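PDB 1OYZ: protein YibA from Escherichia coli, which is of unknown function but carries HEAT-type helical repeats and may have oxidoreductase activity. Local coordinates for residues 34-37 and 38-41; 187-191 and 192-196; 229-232 and 233-236. One frame throughout, in Å; residues are numbered along the deposited sequence.

All three contacts are local: each joins two adjoining segments at a helix end, in the helix-loop-helix junctions of an all-helical protein with HEAT-type repeats, and they follow one another along the chain without nesting or crossing. Contact 1 comes first, where the loop after helix 25-31 turns into helix 37-50. Contact 2 does the same between helix 173-186 and helix 191-200, on the opposite side of the chain's centre, the two contact centres about 43 Å apart. Contact 3 is the reverse case, the exit from helix 225-232 into the loop that leads to helix 239-248. Its centre lies about 25 Å from that of contact 2.

Contact 1: 34-37 and 38-41; sequences DHNS and LKRI
Ile41 N donates to Ser37 O at 3.0 Å, in the first turn of helix 37-50, whose N-cap position is held by Asn36. One residue earlier Arg40 N reaches Asn36 O at 3.2 Å, so the carbonyls of Asn36 and Ser37 both enter the helical bonding pattern. The loop leading in is shaped by an Asx turn: Asp34 OD1 accepts from Asn36 N at 2.8 Å, met on the anti side of the carboxylate. Aspartate suits this place because its short side chain can fold onto the backbone two residues on. The extended chain of Lys39 crosses Asp34 obliquely, its CD 3.3 Å from Asp34 OD1; Lys39 NZ and Asp34 OD2 stay 4.1 Å apart, too far for a salt bridge, though the opposite charges probably attract weakly. Arg40 bends back at chi3 (-87°), which lays one guanidinium face over Ser37 CA and turns the edge to Asp34 O. There Arg40 NE makes a weak hydrogen bond of 3.2 Å to Asp34 O, bent to 121°. With an alanine in place of Arg40, Asp34 O would probably lose that donor and Ser37 the flat group lying over its CA. The Ile41 CG1 methylene lies 3.4 Å from Ser37 O.

Contact 2: 187-191 and 192-196; sequences KYDNS and DIRDC
Arg194 grips the carboxylate of Asp189 side-on with two nitrogens, one to each oxygen. The shorter bond of this salt bridge joins Arg194 NH2 to Asp189 OD2 at 2.6 Å; Arg194 NE meets Asp189 OD1 at 2.9 Å. Both oxygens use their syn lone pairs, and with the carboxylate and guanidinium planes 13° apart two N-H groups meet two oxygens at once, each oxygen slightly out of the guanidinium plane. Arginine suits the place because its chain, extended from CG to NE, spans back from the helix to the loop. Arg219 touches both partners, and Asp221 touches Arg194. The salt bridge straddles the start of helix 191-200, where Asn190 is the N-cap: its OD1 accepts from Ile193 N at 2.8 Å. Asparagine suits a cap because its short side chain carries an acceptor that can turn back to a first-turn N-H; here a chi1 of 61° tucks the amide between backbone N and carbonyl carbon. Asp195 N donates to Ser191 O at 2.9 Å, and Ser191 OG adds a weak bond to Asp195 OD2. Asp195 has its stronger partner in Arg223, through OD1. Further out, Tyr188 and Asn190 rest on Ile161 of helix 161-168.

Contact 3: 229-232 and 233-236; sequences CDEL and KKNT
Lys234 NZ forms a salt bridge with Glu231, its shorter bond going to Glu231 OE1 at 2.9 Å on the syn side, 28° out of the carboxylate plane. A second, weak bond joins Lys234 NZ to Glu231 OE2 at 3.3 Å. The two side chains lie side by side and point the same way, Lys234 extended beyond CG and Glu231 bent at chi2 (-63°). A long lysine suits this spot because its straight chain passes the backbone carbonyls with CB and CG and brings CD, CE and NZ alongside the carboxylate. Glu231 is buried, and OE1 is also in a salt bridge with Arg209, so two positive charges would probably favour the ionised form.

The backbone here is leaving helix 225-232. Lys233 N donates to Asp230 O at 3.2 Å, from well above the carbonyl plane, and more weakly to Cys229 O. Lys234 N makes a weak bond to Glu231 O. A water donates to both Leu232 O and Lys234 O, each 2.6 Å from the water oxygen, bridging two carbonyls of the chain as it passes into the loop. Lys234 O also receives a weak hydrogen bond from Lys263.

Lys233 packs along its methylenes: CG lies 3.3 Å from Cys229 O and CE 3.7 Å from Cys229 SG. The positive charges of Lys233 and Lys234 probably also suit the partial negative charge of the helix C-terminal end. The buried Leu232 packs on Ile241, Ile242 and Ala245 of helix 239-248, while Glu231 also touches Ile241, which sets the turn against the helix that follows it.

Contact 1: 34-37 and 38-41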
ATOM      1  N   ASP A  34      -1.008  21.912 -17.426  1.00 50.11           N
ATOM      2  CA  ASP A  34       0.052  21.634 -18.378  1.00 49.89           C
ATOM      3  C   ASP A  34      -0.226  20.289 -19.048  1.00 51.33           C
ATOM      4  O   ASP A  34      -0.945  19.461 -18.491  1.00 50.32           O
ATOM      5  CB  ASP A  34       1.385  21.605 -17.641  1.00 48.33           C
ATOM      6  CG  ASP A  34       2.559  21.673 -18.571  1.00 48.52           C
ATOM      7  OD1 ASP A  34       3.055  20.602 -18.983  1.00 47.04           O
ATOM      8  OD2 ASP A  34       2.978  22.807 -18.901  1.00 48.46           O
ATOM      9  N   HIS A  35       0.338  20.064 -20.236  1.00 52.67           N
ATOM     10  CA  HIS A  35       0.121  18.796 -20.935  1.00 53.64           C
ATOM     11  C   HIS A  35       0.989  17.670 -20.387  1.00 52.55           C
ATOM     12  O   HIS A  35       0.702  16.484 -20.618  1.00 53.81           O
ATOM     13  CB  HIS A  35       0.352  18.952 -22.446  1.00 57.13           C
ATOM     14  CG  HIS A  35      -0.727  19.728 -23.141  1.00 60.91           C
ATOM     15  ND1 HIS A  35      -2.064  19.428 -22.999  1.00 63.38           N
ATOM     16  CD2 HIS A  35      -0.665  20.791 -23.980  1.00 62.22           C
ATOM     17  CE1 HIS A  35      -2.785  20.275 -23.721  1.00 62.92           C
ATOM     18  NE2 HIS A  35      -1.959  21.108 -24.323  1.00 62.74           N
ATOM     19  N   ASN A  36       2.043  18.031 -19.661  1.00 49.02           N
ATOM     20  CA  ASN A  36       2.918  17.020 -19.086  1.00 49.03           C
ATOM     21  C   ASN A  36       2.452  16.651 -17.687  1.00 46.91           C
ATOM     22  O   ASN A  36       2.217  17.510 -16.838  1.00 47.35           O
ATOM     23  CB  ASN A  36       4.373  17.483 -19.015  1.00 50.89           C
ATOM     24  CG  ASN A  36       5.291  16.387 -18.490  1.00 52.76           C
ATOM     25  OD1 ASN A  36       5.665  15.470 -19.228  1.00 55.04           O
ATOM     26  ND2 ASN A  36       5.631  16.456 -17.203  1.00 52.19           N
ATOM     27  N   SER A  37       2.333  15.356 -17.462  1.00 44.27           N
ATOM     28  CA  SER A  37       1.865  14.825 -16.203  1.00 43.64           C
ATOM     29  C   SER A  37       2.727  15.223 -15.011  1.00 42.53           C
ATOM     30  O   SER A  37       2.219  15.699 -14.000  1.00 42.45           O
ATOM     31  CB  SER A  37       1.793  13.300 -16.283  1.00 42.52           C
ATOM     32  OG  SER A  37       1.070  12.807 -15.171  1.00 45.70           O
ATOM     33  N   LEU A  38       4.029  15.011 -15.145  1.00 41.34           N
ATOM     34  CA  LEU A  38       4.980  15.322 -14.095  1.00 40.80           C
ATOM     35  C   LEU A  38       4.922  16.792 -13.719  1.00 41.24           C
ATOM     36  O   LEU A  38       5.077  17.157 -12.539  1.00 38.19           O
ATOM     37  CB  LEU A  38       6.388  14.975 -14.546  1.00 42.46           C
ATOM     38  CG  LEU A  38       7.449  15.119 -13.459  1.00 41.27           C
ATOM     39  CD1 LEU A  38       7.064  14.317 -12.215  1.00 40.52           C
ATOM     40  CD2 LEU A  38       8.763  14.633 -14.024  1.00 41.51           C
ATOM     41  N   LYS A  39       4.708  17.637 -14.723  1.00 39.78           N
ATOM     42  CA  LYS A  39       4.601  19.059 -14.464  1.00 40.00           C
ATOM     43  C   LYS A  39       3.372  19.349 -13.608  1.00 38.33           C
ATOM     44  O   LYS A  39       3.419  20.148 -12.677  1.00 36.21           O
ATOM     45  CB  LYS A  39       4.526  19.861 -15.775  1.00 43.01           C
ATOM     46  CG  LYS A  39       5.878  20.341 -16.276  1.00 46.31           C
ATOM     47  CD  LYS A  39       5.737  21.515 -17.223  1.00 48.68           C
ATOM     48  CE  LYS A  39       7.098  22.119 -17.566  1.00 52.36           C
ATOM     49  NZ  LYS A  39       6.995  23.293 -18.515  1.00 53.36           N
ATOM     50  N   ARG A  40       2.267  18.689 -13.912  1.00 37.62           N
ATOM     51  CA  ARG A  40       1.045  18.910 -13.145  1.00 36.41           C
ATOM     52  C   ARG A  40       1.181  18.440 -11.695  1.00 34.70           C
ATOM     53  O   ARG A  40       0.717  19.081 -10.756  1.00 35.00           O
ATOM     54  CB  ARG A  40      -0.114  18.171 -13.819  1.00 38.33           C
ATOM     55  CG  ARG A  40      -0.516  18.790 -15.147  1.00 39.57           C
ATOM     56  CD  ARG A  40      -1.819  18.207 -15.690  1.00 42.20           C
ATOM     57  NE  ARG A  40      -1.576  17.015 -16.486  1.00 44.92           N
ATOM     58  CZ  ARG A  40      -1.532  15.786 -16.005  1.00 46.47           C
ATOM     59  NH1 ARG A  40      -1.736  15.570 -14.711  1.00 50.62           N
ATOM     60  NH2 ARG A  40      -1.247  14.774 -16.812  1.00 44.99           N
ATOM     61  N   ILE A  41       1.812  17.302 -11.523  1.00 32.54           N
ATOM     62  CA  ILE A  41       1.986  16.730 -10.207  1.00 34.17           C
ATOM     63  C   ILE A  41       2.923  17.557  -9.314  1.00 33.75           C
ATOM     64  O   ILE A  41       2.628  17.809  -8.125  1.00 33.15           O
ATOM     65  CB  ILE A  41       2.529  15.320 -10.361  1.00 35.10           C
ATOM     66  CG1 ILE A  41       1.417  14.447 -10.950  1.00 38.05           C
ATOM     67  CG2 ILE A  41       3.131  14.833  -9.035  1.00 35.86           C
ATOM     68  CD1 ILE A  41       1.887  13.081 -11.453  1.00 39.91           C
TER

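Contact 2: 187-191 and 192-196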
ATOM      1  N   LYS A 187      -1.366  -8.649  11.766  1.00 52.87           N
ATOM      2  CA  LYS A 187      -1.383  -9.967  12.389  1.00 53.08           C
ATOM      3  C   LYS A 187      -2.786 -10.551  12.499  1.00 52.62           C
ATOM      4  O   LYS A 187      -3.121 -11.214  13.471  1.00 52.57           O
ATOM      5  CB  LYS A 187      -0.724  -9.907  13.774  1.00 54.75           C
ATOM      6  CG  LYS A 187       0.751  -9.498  13.730  1.00 55.39           C
ATOM      7  CD  LYS A 187       1.357  -9.447  15.121  1.00 57.51           C
ATOM      8  CE  LYS A 187       2.729  -8.788  15.117  1.00 58.11           C
ATOM      9  NZ  LYS A 187       3.341  -8.920  16.463  1.00 59.16           N
ATOM     10  N   TYR A 188      -3.607 -10.292  11.491  1.00 51.66           N
ATOM     11  CA  TYR A 188      -4.951 -10.824  11.471  1.00 51.91           C
ATOM     12  C   TYR A 188      -4.849 -12.327  11.203  1.00 50.48           C
ATOM     13  O   TYR A 188      -4.024 -12.769  10.404  1.00 48.30           O
ATOM     14  CB  TYR A 188      -5.754 -10.142  10.369  1.00 55.53           C
ATOM     15  CG  TYR A 188      -6.034  -8.684  10.640  1.00 59.96           C
ATOM     16  CD1 TYR A 188      -6.383  -7.818   9.601  1.00 60.45           C
ATOM     17  CD2 TYR A 188      -5.974  -8.170  11.945  1.00 60.69           C
ATOM     18  CE1 TYR A 188      -6.662  -6.473   9.849  1.00 63.09           C
ATOM     19  CE2 TYR A 188      -6.248  -6.832  12.203  1.00 62.70           C
ATOM     20  CZ  TYR A 188      -6.594  -5.984  11.151  1.00 63.41           C
ATOM     21  OH  TYR A 188      -6.850  -4.644  11.405  1.00 64.85           O
ATOM     22  N   ASP A 189      -5.681 -13.117  11.861  1.00 49.33           N
ATOM     23  CA  ASP A 189      -5.605 -14.552  11.650  1.00 48.49           C
ATOM     24  C   ASP A 189      -6.922 -15.280  11.881  1.00 46.54           C
ATOM     25  O   ASP A 189      -7.675 -14.976  12.803  1.00 47.21           O
ATOM     26  CB  ASP A 189      -4.487 -15.125  12.540  1.00 47.57           C
ATOM     27  CG  ASP A 189      -4.167 -16.584  12.240  1.00 48.14           C
ATOM     28  OD1 ASP A 189      -4.472 -17.075  11.121  1.00 47.01           O
ATOM     29  OD2 ASP A 189      -3.582 -17.236  13.136  1.00 46.36           O
ATOM     30  N   ASN A 190      -7.199 -16.220  10.989  1.00 44.95           N
ATOM     31  CA  ASN A 190      -8.384 -17.054  11.050  1.00 43.93           C
ATOM     32  C   ASN A 190      -8.242 -18.136   9.989  1.00 44.59           C
ATOM     33  O   ASN A 190      -7.367 -18.071   9.110  1.00 43.76           O
ATOM     34  CB  ASN A 190      -9.683 -16.251  10.849  1.00 42.30           C
ATOM     35  CG  ASN A 190      -9.760 -15.559   9.505  1.00 41.07           C
ATOM     36  OD1 ASN A 190      -9.603 -16.170   8.451  1.00 37.82           O
ATOM     37  ND2 ASN A 190     -10.029 -14.265   9.543  1.00 43.58           N
ATOM     38  N   SER A 191      -9.094 -19.139  10.073  1.00 43.55           N
ATOM     39  CA  SER A 191      -9.012 -20.248   9.147  1.00 43.70           C
ATOM     40  C   SER A 191      -9.016 -19.790   7.687  1.00 42.76           C
ATOM     41  O   SER A 191      -8.260 -20.301   6.870  1.00 42.89           O
ATOM     42  CB  SER A 191     -10.162 -21.214   9.425  1.00 42.45           C
ATOM     43  OG  SER A 191     -10.242 -22.172   8.394  1.00 47.91           O
ATOM     44  N   ASP A 192      -9.858 -18.809   7.369  1.00 41.35           N
ATOM     45  CA  ASP A 192      -9.950 -18.312   6.012  1.00 40.56           C
ATOM     46  C   ASP A 192      -8.667 -17.698   5.462  1.00 38.30           C
ATOM     47  O   ASP A 192      -8.302 -17.921   4.308  1.00 37.03           O
ATOM     48  CB  ASP A 192     -11.084 -17.293   5.900  1.00 44.09           C
ATOM     49  CG  ASP A 192     -12.454 -17.899   6.186  1.00 47.10           C
ATOM     50  OD1 ASP A 192     -12.733 -18.298   7.348  1.00 48.44           O
ATOM     51  OD2 ASP A 192     -13.246 -17.969   5.233  1.00 45.92           O
ATOM     52  N   ILE A 193      -7.988 -16.909   6.283  1.00 39.11           N
ATOM     53  CA  ILE A 193      -6.764 -16.264   5.846  1.00 37.06           C
ATOM     54  C   ILE A 193      -5.681 -17.325   5.704  1.00 33.97           C
ATOM     55  O   ILE A 193      -4.928 -17.332   4.735  1.00 31.36           O
ATOM     56  CB  ILE A 193      -6.337 -15.140   6.829  1.00 40.01           C
ATOM     57  CG1 ILE A 193      -6.029 -15.704   8.205  1.00 44.31           C
ATOM     58  CG2 ILE A 193      -7.451 -14.114   6.965  1.00 39.93           C
ATOM     59  CD1 ILE A 193      -4.572 -16.175   8.355  1.00 49.08           C
ATOM     60  N   ARG A 194      -5.604 -18.246   6.647  1.00 31.95           N
ATOM     61  CA  ARG A 194      -4.603 -19.275   6.499  1.00 32.99           C
ATOM     62  C   ARG A 194      -4.829 -20.048   5.210  1.00 32.52           C
ATOM     63  O   ARG A 194      -3.901 -20.225   4.409  1.00 31.92           O
ATOM     64  CB  ARG A 194      -4.614 -20.194   7.699  1.00 34.47           C
ATOM     65  CG  ARG A 194      -3.879 -19.584   8.825  1.00 38.10           C
ATOM     66  CD  ARG A 194      -3.814 -20.507   9.971  1.00 43.10           C
ATOM     67  NE  ARG A 194      -3.411 -19.792  11.166  1.00 45.71           N
ATOM     68  CZ  ARG A 194      -2.974 -20.383  12.266  1.00 47.22           C
ATOM     69  NH1 ARG A 194      -2.881 -21.709  12.308  1.00 47.17           N
ATOM     70  NH2 ARG A 194      -2.633 -19.649  13.315  1.00 45.21           N
ATOM     71  N   ASP A 195      -6.066 -20.479   4.975  1.00 32.56           N
ATOM     72  CA  ASP A 195      -6.331 -21.228   3.756  1.00 31.83           C
ATOM     73  C   ASP A 195      -6.013 -20.382   2.525  1.00 29.30           C
ATOM     74  O   ASP A 195      -5.501 -20.906   1.531  1.00 29.55           O
ATOM     75  CB  ASP A 195      -7.789 -21.748   3.721  1.00 34.24           C
ATOM     76  CG  ASP A 195      -8.108 -22.689   4.901  1.00 38.64           C
ATOM     77  OD1 ASP A 195      -7.180 -23.369   5.385  1.00 37.42           O
ATOM     78  OD2 ASP A 195      -9.286 -22.756   5.343  1.00 40.89           O
ATOM     79  N   CYS A 196      -6.286 -19.078   2.559  1.00 27.49           N
ATOM     80  CA  CYS A 196      -5.959 -18.292   1.361  1.00 26.57           C
ATOM     81  C   CYS A 196      -4.443 -18.229   1.217  1.00 25.95           C
ATOM     82  O   CYS A 196      -3.944 -18.289   0.105  1.00 26.29           O
ATOM     83  CB  CYS A 196      -6.547 -16.874   1.419  1.00 28.87           C
ATOM     84  SG  CYS A 196      -8.373 -16.808   1.191  1.00 36.41           S
TER

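Contact 3: 229-232 and 233-236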
ATOM      1  N   CYS A 229      10.938 -25.606   2.346  1.00 36.93           N
ATOM      2  CA  CYS A 229      12.079 -26.485   2.078  1.00 37.68           C
ATOM      3  C   CYS A 229      12.651 -26.220   0.680  1.00 38.87           C
ATOM      4  O   CYS A 229      13.875 -26.097   0.509  1.00 38.70           O
ATOM      5  CB  CYS A 229      11.651 -27.959   2.172  1.00 39.16           C
ATOM      6  SG  CYS A 229      12.883 -29.154   1.559  1.00 45.74           S
ATOM      7  N   ASP A 230      11.783 -26.120  -0.323  1.00 37.63           N
ATOM      8  CA  ASP A 230      12.270 -25.879  -1.675  1.00 40.14           C
ATOM      9  C   ASP A 230      13.015 -24.555  -1.836  1.00 38.98           C
ATOM     10  O   ASP A 230      14.005 -24.484  -2.557  1.00 38.75           O
ATOM     11  CB  ASP A 230      11.130 -25.882  -2.687  1.00 43.35           C
ATOM     12  CG  ASP A 230      10.438 -27.217  -2.782  1.00 46.95           C
ATOM     13  OD1 ASP A 230       9.360 -27.260  -3.418  1.00 47.24           O
ATOM     14  OD2 ASP A 230      10.969 -28.208  -2.231  1.00 49.43           O
ATOM     15  N   GLU A 231      12.508 -23.513  -1.187  1.00 37.94           N
ATOM     16  CA  GLU A 231      13.089 -22.189  -1.279  1.00 38.16           C
ATOM     17  C   GLU A 231      14.441 -22.135  -0.612  1.00 37.72           C
ATOM     18  O   GLU A 231      15.358 -21.473  -1.109  1.00 37.80           O
ATOM     19  CB  GLU A 231      12.153 -21.169  -0.640  1.00 36.79           C
ATOM     20  CG  GLU A 231      10.931 -20.949  -1.469  1.00 41.81           C
ATOM     21  CD  GLU A 231      11.263 -20.363  -2.818  1.00 42.88           C
ATOM     22  OE1 GLU A 231      10.576 -20.705  -3.800  1.00 44.51           O
ATOM     23  OE2 GLU A 231      12.221 -19.560  -2.897  1.00 45.90           O
ATOM     24  N   LEU A 232      14.582 -22.822   0.517  1.00 34.83           N
ATOM     25  CA  LEU A 232      15.869 -22.789   1.186  1.00 36.27           C
ATOM     26  C   LEU A 232      16.923 -23.546   0.403  1.00 35.47           C
ATOM     27  O   LEU A 232      18.099 -23.353   0.644  1.00 36.69           O
ATOM     28  CB  LEU A 232      15.759 -23.351   2.615  1.00 36.98           C
ATOM     29  CG  LEU A 232      14.909 -22.541   3.604  1.00 38.55           C
ATOM     30  CD1 LEU A 232      14.461 -23.426   4.773  1.00 37.90           C
ATOM     31  CD2 LEU A 232      15.727 -21.340   4.108  1.00 39.76           C
ATOM     32  N   LYS A 233      16.534 -24.380  -0.556  1.00 36.86           N
ATOM     33  CA  LYS A 233      17.560 -25.136  -1.291  1.00 40.59           C
ATOM     34  C   LYS A 233      18.084 -24.439  -2.537  1.00 41.00           C
ATOM     35  O   LYS A 233      18.964 -24.948  -3.228  1.00 41.33           O
ATOM     36  CB  LYS A 233      17.043 -26.529  -1.661  1.00 40.43           C
ATOM     37  CG  LYS A 233      16.778 -27.401  -0.445  1.00 44.06           C
ATOM     38  CD  LYS A 233      16.324 -28.779  -0.865  1.00 45.69           C
ATOM     39  CE  LYS A 233      16.318 -29.751   0.307  1.00 47.61           C
ATOM     40  NZ  LYS A 233      16.169 -31.151  -0.206  1.00 51.78           N
ATOM     41  N   LYS A 234      17.555 -23.263  -2.820  1.00 42.81           N
ATOM     42  CA  LYS A 234      18.005 -22.547  -3.991  1.00 44.14           C
ATOM     43  C   LYS A 234      19.420 -21.993  -3.822  1.00 42.92           C
ATOM     44  O   LYS A 234      19.929 -21.842  -2.708  1.00 41.84           O
ATOM     45  CB  LYS A 234      17.003 -21.444  -4.317  1.00 45.68           C
ATOM     46  CG  LYS A 234      15.643 -22.032  -4.715  1.00 48.37           C
ATOM     47  CD  LYS A 234      14.637 -20.959  -5.084  1.00 50.18           C
ATOM     48  CE  LYS A 234      13.393 -21.554  -5.714  1.00 50.71           C
ATOM     49  NZ  LYS A 234      12.405 -20.482  -6.034  1.00 52.75           N
ATOM     50  N   ASN A 235      20.050 -21.725  -4.954  1.00 41.80           N
ATOM     51  CA  ASN A 235      21.393 -21.185  -5.002  1.00 43.82           C
ATOM     52  C   ASN A 235      21.354 -19.751  -4.455  1.00 42.50           C
ATOM     53  O   ASN A 235      22.239 -19.320  -3.716  1.00 41.10           O
ATOM     54  CB  ASN A 235      21.877 -21.196  -6.442  1.00 45.91           C
ATOM     55  CG  ASN A 235      23.363 -21.289  -6.536  1.00 51.13           C
ATOM     56  OD1 ASN A 235      23.947 -22.325  -6.201  1.00 53.52           O
ATOM     57  ND2 ASN A 235      24.004 -20.208  -6.986  1.00 51.97           N
ATOM     58  N   THR A 236      20.313 -19.025  -4.850  1.00 40.89           N
ATOM     59  CA  THR A 236      20.051 -17.664  -4.390  1.00 42.64           C
ATOM     60  C   THR A 236      18.793 -17.803  -3.524  1.00 41.56           C
ATOM     61  O   THR A 236      17.741 -18.191  -4.025  1.00 43.02           O
ATOM     62  CB  THR A 236      19.720 -16.710  -5.568  1.00 42.17           C
ATOM     63  OG1 THR A 236      20.818 -16.675  -6.488  1.00 40.24           O
ATOM     64  CG2 THR A 236      19.427 -15.319  -5.048  1.00 42.12           C
TER
HETATM   65  O   HOH W   1      20.421 -22.705  -0.356  1.00 44.83           O